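Local atomic coordinates of D-alanine--D-alanine ligase (Acinetobacter baumannii ACICU, PDB entry 5D8D), a protein that catalyses the ATP-dependent joining of two D-alanines into the dipeptide D-alanyl-D-alanine, a building block of bacterial peptidoglycan. Residues L280-A285 with D293-A298; R50-L55 with Q76-W81; A19-S24 with A44-D49. All coordinates share one frame; numbering follows the deposited sequence.

Overall arrangement
Along the chain contact 3 comes first, then contact 2, then contact 1, each closed before the next opens. Contacts 2 and 3 belong to the N-terminal region with its parallel sheet of strands 41-45, 9-13 and 60-63. Their centres are about 14 Å apart, and they touch where the ring of Phe-45, on the strand end of contact 3, packs on residues 50-55 of contact 2. Contact 1 joins two helices near the C-terminus, within the ATP-grasp range, its centre about 26 Å from that of contact 2 and 21 Å from that of contact 3. Helix 21-37 starts in contact 3 and packs at its far end on helix 292-301, which places the N-terminal sheet region against the C-terminal helices.

Contact 1. Residues L280-A285 with D293-A298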
# COMPACT_ATOMS: atom_id res chain seq x y z
N LEU A 280 9.66 2.78 -22.87
CA LEU A 280 10.55 1.62 -22.91
C LEU A 280 9.88 0.25 -22.99
O LEU A 280 10.44 -0.65 -23.60
CB LEU A 280 11.49 1.67 -21.72
CG LEU A 280 12.54 2.78 -21.87
CD1 LEU A 280 12.81 3.52 -20.58
CD2 LEU A 280 13.81 2.17 -22.41
N VAL A 281 8.69 0.07 -22.42
CA VAL A 281 7.98 -1.21 -22.49
C VAL A 281 7.65 -1.63 -23.93
O VAL A 281 7.82 -2.81 -24.27
CB VAL A 281 6.73 -1.29 -21.54
CG1 VAL A 281 5.83 -2.51 -21.83
CG2 VAL A 281 7.16 -1.28 -20.05
N PRO A 282 7.20 -0.70 -24.80
CA PRO A 282 7.02 -1.08 -26.22
C PRO A 282 8.30 -1.56 -26.91
O PRO A 282 8.24 -2.53 -27.69
CB PRO A 282 6.47 0.19 -26.87
CG PRO A 282 5.76 0.87 -25.77
CD PRO A 282 6.59 0.62 -24.54
N LYS A 283 9.41 -0.88 -26.63
CA LYS A 283 10.76 -1.28 -27.06
C LYS A 283 11.01 -2.75 -26.74
O LYS A 283 11.34 -3.57 -27.61
CB LYS A 283 11.85 -0.44 -26.36
CG LYS A 283 12.65 0.56 -27.18
CD LYS A 283 11.86 1.81 -27.61
CE LYS A 283 12.73 3.09 -27.59
NZ LYS A 283 12.29 4.15 -28.54
N ALA A 284 10.86 -3.08 -25.46
CA ALA A 284 11.25 -4.39 -24.98
C ALA A 284 10.30 -5.46 -25.50
O ALA A 284 10.73 -6.59 -25.71
CB ALA A 284 11.27 -4.40 -23.47
N ALA A 285 9.03 -5.12 -25.67
CA ALA A 285 8.03 -6.06 -26.17
C ALA A 285 8.27 -6.38 -27.66
O ALA A 285 8.17 -7.52 -28.10
CB ALA A 285 6.62 -5.51 -25.96
N ASP A 293 0.37 -2.75 -31.05
CA ASP A 293 -1.06 -3.13 -30.95
C ASP A 293 -1.22 -4.50 -30.30
O ASP A 293 -2.15 -4.72 -29.53
CB ASP A 293 -1.76 -3.12 -32.31
CG ASP A 293 -1.69 -1.78 -33.00
OD1 ASP A 293 -1.03 -0.84 -32.50
OD2 ASP A 293 -2.28 -1.66 -34.10
N GLU A 294 -0.29 -5.41 -30.59
CA GLU A 294 -0.33 -6.74 -30.00
C GLU A 294 -0.01 -6.61 -28.52
O GLU A 294 -0.68 -7.21 -27.68
CB GLU A 294 0.65 -7.69 -30.70
CG GLU A 294 0.17 -8.20 -32.06
CD GLU A 294 1.29 -8.74 -32.96
OE1 GLU A 294 2.48 -8.36 -32.83
OE2 GLU A 294 0.96 -9.56 -33.83
N LEU A 295 0.98 -5.80 -28.19
CA LEU A 295 1.31 -5.51 -26.80
C LEU A 295 0.06 -5.03 -26.03
O LEU A 295 -0.20 -5.50 -24.92
CB LEU A 295 2.45 -4.48 -26.73
CG LEU A 295 2.71 -3.79 -25.41
CD1 LEU A 295 3.05 -4.84 -24.37
CD2 LEU A 295 3.82 -2.77 -25.55
N CYS A 296 -0.73 -4.14 -26.64
CA CYS A 296 -1.90 -3.59 -25.97
C CYS A 296 -2.95 -4.66 -25.77
O CYS A 296 -3.50 -4.78 -24.71
CB CYS A 296 -2.46 -2.39 -26.71
SG CYS A 296 -1.39 -0.92 -26.64
N VAL A 297 -3.22 -5.48 -26.77
CA VAL A 297 -4.14 -6.60 -26.54
C VAL A 297 -3.64 -7.54 -25.40
O VAL A 297 -4.42 -8.00 -24.56
CB VAL A 297 -4.40 -7.34 -27.86
CG1 VAL A 297 -5.08 -8.69 -27.63
CG2 VAL A 297 -5.27 -6.47 -28.76
N ALA A 298 -2.35 -7.80 -25.35
CA ALA A 298 -1.80 -8.72 -24.37
C ALA A 298 -1.89 -8.16 -22.93
O ALA A 298 -2.18 -8.89 -21.98
CB ALA A 298 -0.36 -9.08 -24.73
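Leu-295 pushes its branched end against one turn of helix 280-286, where it overlaps Val-281, Pro-282 and Ala-285. More than half of the 133 Å² buried between the segments lies on this leucine. Its CD2 methyl is common to all three contacts: it lies 3.7 Å from CA of Pro-282, 3.9 Å from CB of Ala-285 and 4.2 Å from CG1 of Val-281. The second methyl, CD1, also reaches CB of Ala-285, at 4.0 Å, so both tips of the leucine fork meet that small side chain. Pro-282 contributes CA and the CB-CG side of its ring, with CG 4.1 Å from CD2 of Leu-295, and the two side chains pass each other at a slant. The CA-CB bond of Leu-295 points toward helix 280-286, and a first torsion of 165°, with CG anti to the backbone nitrogen, brings both methyls onto Ala-285. No hydrogen bond crosses the interface; the evidence is for apolar packing alone. The axes of the two short segments approach to 10.3 Å, with their N-to-C directions 103° apart, which agrees with a contact confined to a single protruding residue. Around it, Leu-295 also touches Leu-189 and Val-281 touches Ser-187, both on strand 181-189, while Asp-293 forms a salt bridge with Arg-37 of helix 21-37. The arrangement is a nearly perpendicular packing of two helices beside the antiparallel sheet that contains strands 181-189 and 192-198, part of the ATP-grasp fold, with Val-281 about 8 Å, side chain to side chain, from Asn-270, a predicted magnesium ligand.

Contact 2. Residues R50-L55 with Q76-W81; sequences RSVTEL and QGVLEW
Val-78 and Leu-55 bury the largest areas in this contact, 50 and 40 Å², and Val-52 follows with 32 Å². CG2 of Val-78 is the shared point: it lies 3.9 Å from CD1 of Leu-55 and 4.0 Å from CB of Val-52. It therefore bears on two residues of the short 3-10 turn three positions apart, the spacing that brings both to one side of such a turn. The side chains of Leu-55 and Val-78 cross at about a right angle. The same CD1 of Leu-55 also meets CD2 of Leu-79, at 3.8 Å, in a more slanting approach, and so touches two consecutive residues of the helix. The CA-CB bond of Leu-55 points toward the helix, and chi1 of -78°, with CG anti to the carbonyl carbon, leaves CD1 against Val-78 and Leu-79. The interface is apolar throughout. Polar bonding occurs instead within residues 50-55, where NH1 of Arg-50 donates to OE1 of Glu-54 at 3.1 Å, in a salt bridge with an almost straight N-H...O angle of 174°. In the fold, this 3-10 turn lies between strands 41-45 and 60-63 and packs on the end of helix 74-81. Leu-55 also touches Phe-45 of the first strand and Leu-79 touches Ala-61 and Ile-63 of the second, while Val-78 packs on Gly-77 of the second subunit.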
# COMPACT_ATOMS: atom_id res chain seq x y z
N ARG A 50 -14.73 13.18 -16.00
CA ARG A 50 -15.87 12.25 -15.84
C ARG A 50 -15.78 11.61 -14.49
O ARG A 50 -14.73 11.01 -14.17
CB ARG A 50 -15.78 11.10 -16.87
CG ARG A 50 -16.80 11.10 -17.98
CD ARG A 50 -17.74 9.90 -18.00
NE ARG A 50 -17.35 8.94 -19.02
CZ ARG A 50 -18.12 7.97 -19.52
NH1 ARG A 50 -19.36 7.77 -19.09
NH2 ARG A 50 -17.63 7.18 -20.46
N SER A 51 -16.87 11.66 -13.73
CA SER A 51 -16.95 10.98 -12.45
C SER A 51 -16.52 9.54 -12.62
O SER A 51 -17.03 8.88 -13.49
CB SER A 51 -18.35 11.01 -11.92
OG SER A 51 -18.41 10.40 -10.65
N VAL A 52 -15.60 9.07 -11.78
CA VAL A 52 -15.28 7.62 -11.72
C VAL A 52 -16.45 6.65 -11.47
O VAL A 52 -16.35 5.48 -11.78
CB VAL A 52 -14.21 7.30 -10.68
CG1 VAL A 52 -12.94 8.08 -10.98
CG2 VAL A 52 -14.69 7.61 -9.26
N THR A 53 -17.55 7.13 -10.93
CA THR A 53 -18.77 6.29 -10.82
C THR A 53 -19.32 5.83 -12.15
O THR A 53 -19.97 4.80 -12.21
CB THR A 53 -19.91 6.99 -10.04
OG1 THR A 53 -20.28 8.23 -10.69
CG2 THR A 53 -19.44 7.24 -8.60
N GLU A 54 -19.02 6.57 -13.21
CA GLU A 54 -19.46 6.24 -14.58
C GLU A 54 -18.69 5.08 -15.26
O GLU A 54 -19.03 4.65 -16.37
CB GLU A 54 -19.43 7.50 -15.44
CG GLU A 54 -20.33 8.60 -14.86
CD GLU A 54 -20.40 9.87 -15.71
OE1 GLU A 54 -20.44 9.74 -16.95
OE2 GLU A 54 -20.44 10.98 -15.13
N LEU A 55 -17.69 4.56 -14.56
CA LEU A 55 -16.98 3.35 -14.94
C LEU A 55 -17.86 2.14 -14.92
O LEU A 55 -17.53 1.11 -15.52
CB LEU A 55 -15.75 3.11 -14.02
CG LEU A 55 -14.52 3.98 -14.32
CD1 LEU A 55 -13.51 3.93 -13.18
CD2 LEU A 55 -13.84 3.56 -15.60
N GLN A 76 -7.35 1.99 -8.63
CA GLN A 76 -7.53 0.52 -8.46
C GLN A 76 -8.54 0.25 -7.32
O GLN A 76 -9.34 -0.67 -7.38
CB GLN A 76 -6.22 -0.14 -8.10
CG GLN A 76 -5.11 -0.15 -9.17
CD GLN A 76 -4.49 1.20 -9.44
OE1 GLN A 76 -4.69 2.14 -8.70
NE2 GLN A 76 -3.77 1.31 -10.51
N GLY A 77 -8.51 1.10 -6.29
CA GLY A 77 -9.51 1.10 -5.22
C GLY A 77 -10.92 1.20 -5.77
O GLY A 77 -11.79 0.34 -5.46
N VAL A 78 -11.15 2.21 -6.62
CA VAL A 78 -12.51 2.39 -7.18
C VAL A 78 -12.91 1.21 -8.06
O VAL A 78 -14.06 0.76 -8.03
CB VAL A 78 -12.87 3.78 -7.84
CG1 VAL A 78 -11.95 4.93 -7.41
CG2 VAL A 78 -13.05 3.71 -9.33
N LEU A 79 -11.96 0.70 -8.81
CA LEU A 79 -12.26 -0.37 -9.70
C LEU A 79 -12.61 -1.64 -8.93
O LEU A 79 -13.53 -2.34 -9.33
CB LEU A 79 -11.10 -0.61 -10.67
CG LEU A 79 -10.93 0.50 -11.69
CD1 LEU A 79 -9.57 0.34 -12.28
CD2 LEU A 79 -11.98 0.44 -12.80
N GLU A 80 -11.88 -1.93 -7.85
CA GLU A 80 -12.23 -3.05 -6.96
C GLU A 80 -13.66 -2.86 -6.39
O GLU A 80 -14.47 -3.78 -6.47
CB GLU A 80 -11.23 -3.17 -5.81
CG GLU A 80 -9.81 -3.61 -6.19
CD GLU A 80 -9.74 -5.03 -6.70
OE1 GLU A 80 -10.73 -5.77 -6.54
OE2 GLU A 80 -8.70 -5.40 -7.30
N TRP A 81 -13.94 -1.67 -5.86
CA TRP A 81 -15.23 -1.31 -5.28
C TRP A 81 -16.38 -1.54 -6.25
O TRP A 81 -17.38 -2.15 -5.91
CB TRP A 81 -15.20 0.16 -4.83
CG TRP A 81 -16.34 0.52 -4.00
CD1 TRP A 81 -17.42 1.24 -4.38
CD2 TRP A 81 -16.55 0.18 -2.62
NE1 TRP A 81 -18.29 1.38 -3.34
CE2 TRP A 81 -17.79 0.72 -2.25
CE3 TRP A 81 -15.82 -0.56 -1.69
CZ2 TRP A 81 -18.33 0.56 -0.95
CZ3 TRP A 81 -16.36 -0.74 -0.42
CH2 TRP A 81 -17.59 -0.17 -0.06

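Contact 3. Residues A19-S24 with A44-D49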
# COMPACT_ATOMS: atom_id res chain seq x y z
N ALA A 19 0.76 15.42 -11.80
CA ALA A 19 1.82 16.15 -12.52
C ALA A 19 2.09 15.55 -13.91
O ALA A 19 2.44 16.29 -14.83
CB ALA A 19 3.11 16.14 -11.70
N GLU A 20 1.88 14.24 -14.05
CA GLU A 20 2.14 13.48 -15.27
C GLU A 20 0.88 13.37 -16.19
O GLU A 20 0.83 12.54 -17.07
CB GLU A 20 2.64 12.10 -14.89
CG GLU A 20 3.92 12.10 -14.02
CD GLU A 20 3.72 12.47 -12.54
OE1 GLU A 20 4.74 12.75 -11.84
OE2 GLU A 20 2.56 12.50 -12.06
N ARG A 21 -0.13 14.20 -15.99
CA ARG A 21 -1.31 14.18 -16.84
C ARG A 21 -0.99 14.20 -18.33
O ARG A 21 -1.58 13.40 -19.11
CB ARG A 21 -2.21 15.38 -16.49
CG ARG A 21 -3.33 15.65 -17.45
CD ARG A 21 -4.25 16.76 -16.96
NE ARG A 21 -5.27 16.97 -17.97
CZ ARG A 21 -6.36 16.21 -18.13
NH1 ARG A 21 -6.64 15.18 -17.32
NH2 ARG A 21 -7.17 16.49 -19.13
N ALA A 22 -0.10 15.11 -18.76
CA ALA A 22 0.23 15.26 -20.20
C ALA A 22 0.81 13.97 -20.79
O ALA A 22 0.37 13.54 -21.85
CB ALA A 22 1.17 16.42 -20.45
N VAL A 23 1.72 13.33 -20.05
CA VAL A 23 2.27 12.06 -20.46
C VAL A 23 1.14 11.01 -20.54
O VAL A 23 1.09 10.20 -21.49
CB VAL A 23 3.43 11.60 -19.52
CG1 VAL A 23 3.96 10.26 -19.96
CG2 VAL A 23 4.59 12.60 -19.55
N SER A 24 0.22 11.07 -19.58
CA SER A 24 -0.90 10.12 -19.51
C SER A 24 -1.84 10.28 -20.72
O SER A 24 -2.20 9.28 -21.35
CB SER A 24 -1.69 10.30 -18.21
OG SER A 24 -2.71 9.34 -18.07
N ALA A 44 -11.89 6.50 -24.52
CA ALA A 44 -11.23 7.31 -23.51
C ALA A 44 -12.13 7.63 -22.27
O ALA A 44 -13.33 7.89 -22.38
CB ALA A 44 -10.75 8.61 -24.17
N PHE A 45 -11.55 7.57 -21.08
CA PHE A 45 -12.24 7.94 -19.85
C PHE A 45 -11.24 8.71 -19.07
O PHE A 45 -10.26 8.14 -18.58
CB PHE A 45 -12.63 6.68 -19.08
CG PHE A 45 -13.62 6.91 -17.98
CD1 PHE A 45 -13.30 7.70 -16.89
CD2 PHE A 45 -14.84 6.30 -18.00
CE1 PHE A 45 -14.20 7.91 -15.88
CE2 PHE A 45 -15.74 6.50 -16.99
CZ PHE A 45 -15.42 7.30 -15.92
N ASP A 46 -11.50 10.00 -18.92
CA ASP A 46 -10.61 10.88 -18.20
C ASP A 46 -11.23 11.19 -16.86
O ASP A 46 -12.14 12.03 -16.80
CB ASP A 46 -10.34 12.17 -18.99
CG ASP A 46 -9.23 12.99 -18.36
OD1 ASP A 46 -8.83 12.70 -17.20
OD2 ASP A 46 -8.74 13.91 -19.03
N PRO A 47 -10.70 10.58 -15.77
CA PRO A 47 -11.37 10.75 -14.47
C PRO A 47 -11.26 12.13 -13.86
O PRO A 47 -11.94 12.39 -12.87
CB PRO A 47 -10.70 9.70 -13.58
CG PRO A 47 -9.36 9.51 -14.19
CD PRO A 47 -9.55 9.67 -15.67
N GLN A 48 -10.43 12.99 -14.43
CA GLN A 48 -10.49 14.41 -14.09
C GLN A 48 -11.82 15.05 -14.54
O GLN A 48 -12.33 15.89 -13.84
CB GLN A 48 -9.32 15.19 -14.71
CG GLN A 48 -9.17 16.63 -14.18
CD GLN A 48 -8.22 17.49 -15.02
OE1 GLN A 48 -8.61 18.08 -16.06
NE2 GLN A 48 -6.96 17.60 -14.56
N ASP A 49 -12.35 14.67 -15.70
CA ASP A 49 -13.55 15.29 -16.26
C ASP A 49 -14.84 14.50 -16.01
O ASP A 49 -15.91 15.09 -15.87
CB ASP A 49 -13.41 15.49 -17.79
CG ASP A 49 -12.16 16.34 -18.21
OD1 ASP A 49 -11.56 17.12 -17.41
OD2 ASP A 49 -11.78 16.19 -19.39
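Arg-21 holds Asp-46 end-on, with NH1 and NH2 both donating to the single oxygen OD2. The two bonds are equal in length, 3.0 Å from OD2 of Asp-46 to either NH1 or NH2 of Arg-21, and both use the syn lone pair of OD2. Their N-H...O angles, 142° and 141°, show that neither is straight, as expected when two donors share one acceptor. The planes of guanidinium and carboxylate are only 15° apart. A weak bond of 3.3 Å links NH1 of Arg-21 to OD1 of Asp-46, and NH1 also donates to the carbonyl oxygen of Gly-16. OD1 of Asp-46 in turn accepts from the backbone N of Gly-16 and, at 3.2 Å, from the backbone N of Gln-48; the latter bond, two residues on, closes an Asx turn and comes from above the carboxylate plane. The amide of Gln-48 stacks over one guanidinium face, with OE1 of Gln-48 3.6 Å from CZ of Arg-21. Extended from CG to NE, the arginine spans the gap from the start of helix 21-37 to the residue just past strand 41-45, within a beta-alpha-beta unit. Both oxygens of Asp-46 thus have donors, from a cation and from two backbone amides, an environment that would be expected to favour the ionised carboxylate and fix its rotation, tying the Gly-16 loop to the turn after the strand.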